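Local coordinates for protein clan CA, family C40, NlpC/P60 superfamily cysteine peptidase (Trichomonas vaginalis, PDB 6BIO) that probably acts as a cysteine peptidase of the NlpC/P60 family that cleaves peptide bonds in bacterial peptidoglycan, at residues Arg22-Ala33 with Asn44-Val54. Sequence-based numbering, arbitrary orientation.
Sequences RLTTPGTNLVKA and NCYWLYFDYYV
Arg22 places CG anti to its N (chi1 177°) and bends at chi3, which brings NH1 to Asp51. Asp51 CG lies roughly anti to its own N (chi1 -156°), which turns OD1 toward Arg22. Arg22 NH1 and Asp51 OD1 form a salt bridge of 3.0 Å. NH1 keeps OD1 in the guanidinium plane, but meets it on the anti side of the carboxylate and 30° out of that plane. Each has a second charged partner: Glu81 for Arg22, and Arg192, in the NlpC/P60 region, for Asp51. Beside them the backbone pairs, Leu23 N to Tyr52 O and Asp51 N to Leu23 O. Leu23 CD2 packs tightly on Leu48 CB at 3.5 Å, and its CD1 meets Val54 CG1. Val31 and Leu48 exchange two backbone bonds. Leu30 CD1 lies over one face of the Trp47 indole, 3.4 Å from Trp47 CD1. Lys32 runs alongside Trp47, its CG 3.4 Å from Trp47 NE1. A water links Lys32 NZ to Asn44 OD1. Asn44 ND2 bonds to Tyr46 O at 3.0 Å, while Ala33 N reaches that oxygen from the opposite face of its plane. Strands 30-34 and 46-49 form an antiparallel beta hairpin, and a type II turn from Tyr49 to Tyr52 leads on to strand 53-60, which pairs with strand 19-23 in the same antiparallel sheet.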
# COMPACT_ATOMS: atom_id res chain seq x y z
N ARG A 22 9.05 6.39 5.15
CA ARG A 22 9.44 5.99 3.81
C ARG A 22 10.75 5.23 3.95
O ARG A 22 11.68 5.72 4.60
CB ARG A 22 9.60 7.20 2.86
CG ARG A 22 10.09 6.79 1.46
CD ARG A 22 10.26 7.99 0.53
NE ARG A 22 11.51 8.59 0.78
CZ ARG A 22 12.63 8.35 0.08
NH1 ARG A 22 12.70 7.57 -1.00
NH2 ARG A 22 13.69 8.95 0.49
N LEU A 23 10.83 4.05 3.33
CA LEU A 23 12.03 3.23 3.45
C LEU A 23 13.15 3.81 2.61
O LEU A 23 12.98 4.13 1.44
CB LEU A 23 11.76 1.80 3.05
CG LEU A 23 11.35 0.98 4.29
CD1 LEU A 23 10.00 1.37 4.79
CD2 LEU A 23 11.45 -0.42 4.13
N THR A 24 14.31 3.95 3.25
CA THR A 24 15.51 4.44 2.60
C THR A 24 16.62 3.39 2.50
O THR A 24 17.57 3.60 1.73
CB THR A 24 16.05 5.62 3.41
OG1 THR A 24 16.29 5.19 4.74
CG2 THR A 24 15.11 6.82 3.40
N THR A 25 16.55 2.32 3.29
CA THR A 25 17.45 1.17 3.21
C THR A 25 18.89 1.56 2.84
O THR A 25 19.39 1.17 1.78
CB THR A 25 16.92 0.08 2.27
OG1 THR A 25 16.79 0.57 0.92
CG2 THR A 25 15.56 -0.42 2.71
N PRO A 26 19.57 2.33 3.69
CA PRO A 26 20.84 2.96 3.26
C PRO A 26 21.87 1.99 2.68
O PRO A 26 22.21 0.96 3.26
CB PRO A 26 21.35 3.61 4.55
CG PRO A 26 20.10 3.96 5.27
CD PRO A 26 19.17 2.81 5.02
N GLY A 27 22.37 2.34 1.50
CA GLY A 27 23.39 1.59 0.81
C GLY A 27 22.87 0.41 0.02
O GLY A 27 23.67 -0.28 -0.63
N THR A 28 21.56 0.17 0.01
CA THR A 28 21.00 -1.02 -0.61
C THR A 28 19.52 -0.74 -0.91
O THR A 28 19.10 0.42 -0.99
CB THR A 28 21.28 -2.26 0.26
OG1 THR A 28 20.85 -3.39 -0.48
CG2 THR A 28 20.57 -2.20 1.64
N ASN A 29 18.77 -1.81 -1.15
CA ASN A 29 17.38 -1.70 -1.55
C ASN A 29 16.42 -2.44 -0.64
O ASN A 29 15.23 -2.46 -0.93
CB ASN A 29 17.16 -2.16 -3.00
CG ASN A 29 17.20 -3.69 -3.13
OD1 ASN A 29 18.05 -4.30 -2.60
ND2 ASN A 29 16.18 -4.30 -3.76
N LEU A 30 16.92 -3.10 0.40
CA LEU A 30 16.06 -3.93 1.23
C LEU A 30 16.50 -3.88 2.68
O LEU A 30 17.64 -3.52 3.00
CB LEU A 30 16.04 -5.38 0.73
CG LEU A 30 17.20 -6.28 1.05
CD1 LEU A 30 16.92 -7.66 0.44
CD2 LEU A 30 18.53 -5.78 0.57
N VAL A 31 15.59 -4.27 3.57
CA VAL A 31 15.86 -4.40 5.01
C VAL A 31 15.11 -5.62 5.51
O VAL A 31 13.94 -5.83 5.17
CB VAL A 31 15.48 -3.11 5.80
CG1 VAL A 31 14.00 -2.74 5.64
CG2 VAL A 31 15.83 -3.23 7.28
N LYS A 32 15.75 -6.41 6.39
CA LYS A 32 15.08 -7.54 7.03
C LYS A 32 13.97 -7.04 7.93
O LYS A 32 14.13 -6.07 8.67
CB LYS A 32 16.08 -8.38 7.83
CG LYS A 32 16.97 -9.20 6.93
CD LYS A 32 17.93 -10.08 7.76
CE LYS A 32 18.77 -10.99 6.83
NZ LYS A 32 19.55 -12.00 7.60
N ALA A 33 12.84 -7.75 7.93
CA ALA A 33 11.72 -7.46 8.81
C ALA A 33 11.50 -8.62 9.76
O ALA A 33 11.77 -9.80 9.43
CB ALA A 33 10.47 -7.20 7.99
N ASN A 44 14.14 -13.81 9.99
CA ASN A 44 13.32 -12.69 9.57
C ASN A 44 12.09 -13.21 8.86
O ASN A 44 12.12 -14.25 8.18
CB ASN A 44 14.09 -11.75 8.66
CG ASN A 44 14.62 -12.41 7.41
OD1 ASN A 44 15.47 -13.32 7.47
ND2 ASN A 44 14.16 -11.95 6.26
N CYS A 45 10.97 -12.51 9.04
CA CYS A 45 9.72 -12.96 8.42
C CYS A 45 9.71 -12.73 6.91
O CYS A 45 9.08 -13.50 6.18
CB CYS A 45 8.50 -12.34 9.10
SG CYS A 45 8.52 -10.54 9.32
N TYR A 46 10.35 -11.66 6.47
CA TYR A 46 10.46 -11.25 5.07
C TYR A 46 11.37 -10.02 5.09
O TYR A 46 12.08 -9.79 6.06
CB TYR A 46 9.06 -11.02 4.43
CG TYR A 46 8.05 -10.25 5.26
CD1 TYR A 46 8.20 -8.89 5.52
CD2 TYR A 46 6.94 -10.92 5.81
CE1 TYR A 46 7.25 -8.21 6.27
CE2 TYR A 46 6.00 -10.24 6.58
CZ TYR A 46 6.18 -8.90 6.83
OH TYR A 46 5.32 -8.14 7.60
N TRP A 47 11.34 -9.22 4.02
CA TRP A 47 12.03 -7.96 3.93
C TRP A 47 11.03 -6.89 3.52
O TRP A 47 9.96 -7.17 2.99
CB TRP A 47 13.11 -8.01 2.84
CG TRP A 47 14.28 -8.92 3.12
CD1 TRP A 47 15.55 -8.51 3.47
CD2 TRP A 47 14.35 -10.34 3.02
NE1 TRP A 47 16.39 -9.59 3.58
CE2 TRP A 47 15.69 -10.73 3.32
CE3 TRP A 47 13.42 -11.33 2.71
CZ2 TRP A 47 16.10 -12.08 3.33
CZ3 TRP A 47 13.85 -12.68 2.71
CH2 TRP A 47 15.17 -13.02 3.02
N LEU A 48 11.41 -5.64 3.75
CA LEU A 48 10.74 -4.51 3.11
C LEU A 48 11.76 -3.75 2.27
O LEU A 48 12.96 -3.98 2.40
CB LEU A 48 10.05 -3.58 4.11
CG LEU A 48 8.87 -4.20 4.85
CD1 LEU A 48 8.35 -3.20 5.87
CD2 LEU A 48 7.78 -4.66 3.90
N TYR A 49 11.27 -2.87 1.38
CA TYR A 49 12.07 -2.41 0.23
C TYR A 49 12.10 -0.89 0.09
O TYR A 49 11.18 -0.18 0.51
CB TYR A 49 11.58 -3.09 -1.06
CG TYR A 49 11.71 -4.58 -0.96
CD1 TYR A 49 12.94 -5.19 -1.11
CD2 TYR A 49 10.63 -5.36 -0.58
CE1 TYR A 49 13.08 -6.56 -0.98
CE2 TYR A 49 10.76 -6.70 -0.40
CZ TYR A 49 11.99 -7.31 -0.60
OH TYR A 49 12.13 -8.68 -0.43
N PHE A 50 13.17 -0.43 -0.55
CA PHE A 50 13.40 0.98 -0.79
C PHE A 50 12.17 1.65 -1.39
O PHE A 50 11.55 1.13 -2.32
CB PHE A 50 14.58 1.09 -1.76
CG PHE A 50 14.89 2.49 -2.17
CD1 PHE A 50 15.42 3.40 -1.27
CD2 PHE A 50 14.57 2.91 -3.44
CE1 PHE A 50 15.64 4.69 -1.68
CE2 PHE A 50 14.85 4.22 -3.86
CZ PHE A 50 15.35 5.10 -2.98
N ASP A 51 11.82 2.82 -0.86
CA ASP A 51 10.77 3.69 -1.36
C ASP A 51 9.37 3.17 -1.10
O ASP A 51 8.42 3.77 -1.59
CB ASP A 51 10.99 4.07 -2.82
CG ASP A 51 10.30 5.36 -3.22
OD1 ASP A 51 10.43 6.36 -2.49
OD2 ASP A 51 9.68 5.40 -4.29
N TYR A 52 9.22 2.11 -0.30
CA TYR A 52 7.92 1.75 0.22
C TYR A 52 7.49 2.77 1.28
O TYR A 52 8.31 3.33 2.00
CB TYR A 52 7.95 0.35 0.84
CG TYR A 52 7.86 -0.83 -0.13
CD1 TYR A 52 8.05 -0.67 -1.50
CD2 TYR A 52 7.55 -2.11 0.33
CE1 TYR A 52 7.97 -1.74 -2.36
CE2 TYR A 52 7.46 -3.17 -0.54
CZ TYR A 52 7.66 -2.99 -1.88
OH TYR A 52 7.58 -4.05 -2.74
N TYR A 53 6.18 2.96 1.37
CA TYR A 53 5.57 3.81 2.39
C TYR A 53 4.95 2.94 3.49
O TYR A 53 4.34 1.90 3.22
CB TYR A 53 4.51 4.71 1.75
CG TYR A 53 4.97 5.60 0.61
CD1 TYR A 53 6.28 5.93 0.44
CD2 TYR A 53 4.05 6.07 -0.28
CE1 TYR A 53 6.67 6.75 -0.62
CE2 TYR A 53 4.41 6.92 -1.32
CZ TYR A 53 5.72 7.24 -1.48
OH TYR A 53 6.09 8.07 -2.54
N VAL A 54 5.08 3.42 4.73
CA VAL A 54 4.54 2.72 5.89
C VAL A 54 3.93 3.74 6.84
O VAL A 54 4.23 4.94 6.78
CB VAL A 54 5.62 1.89 6.63
CG1 VAL A 54 6.23 0.89 5.70
CG2 VAL A 54 6.66 2.79 7.26
O HOH W 1 17.55 -13.50 9.07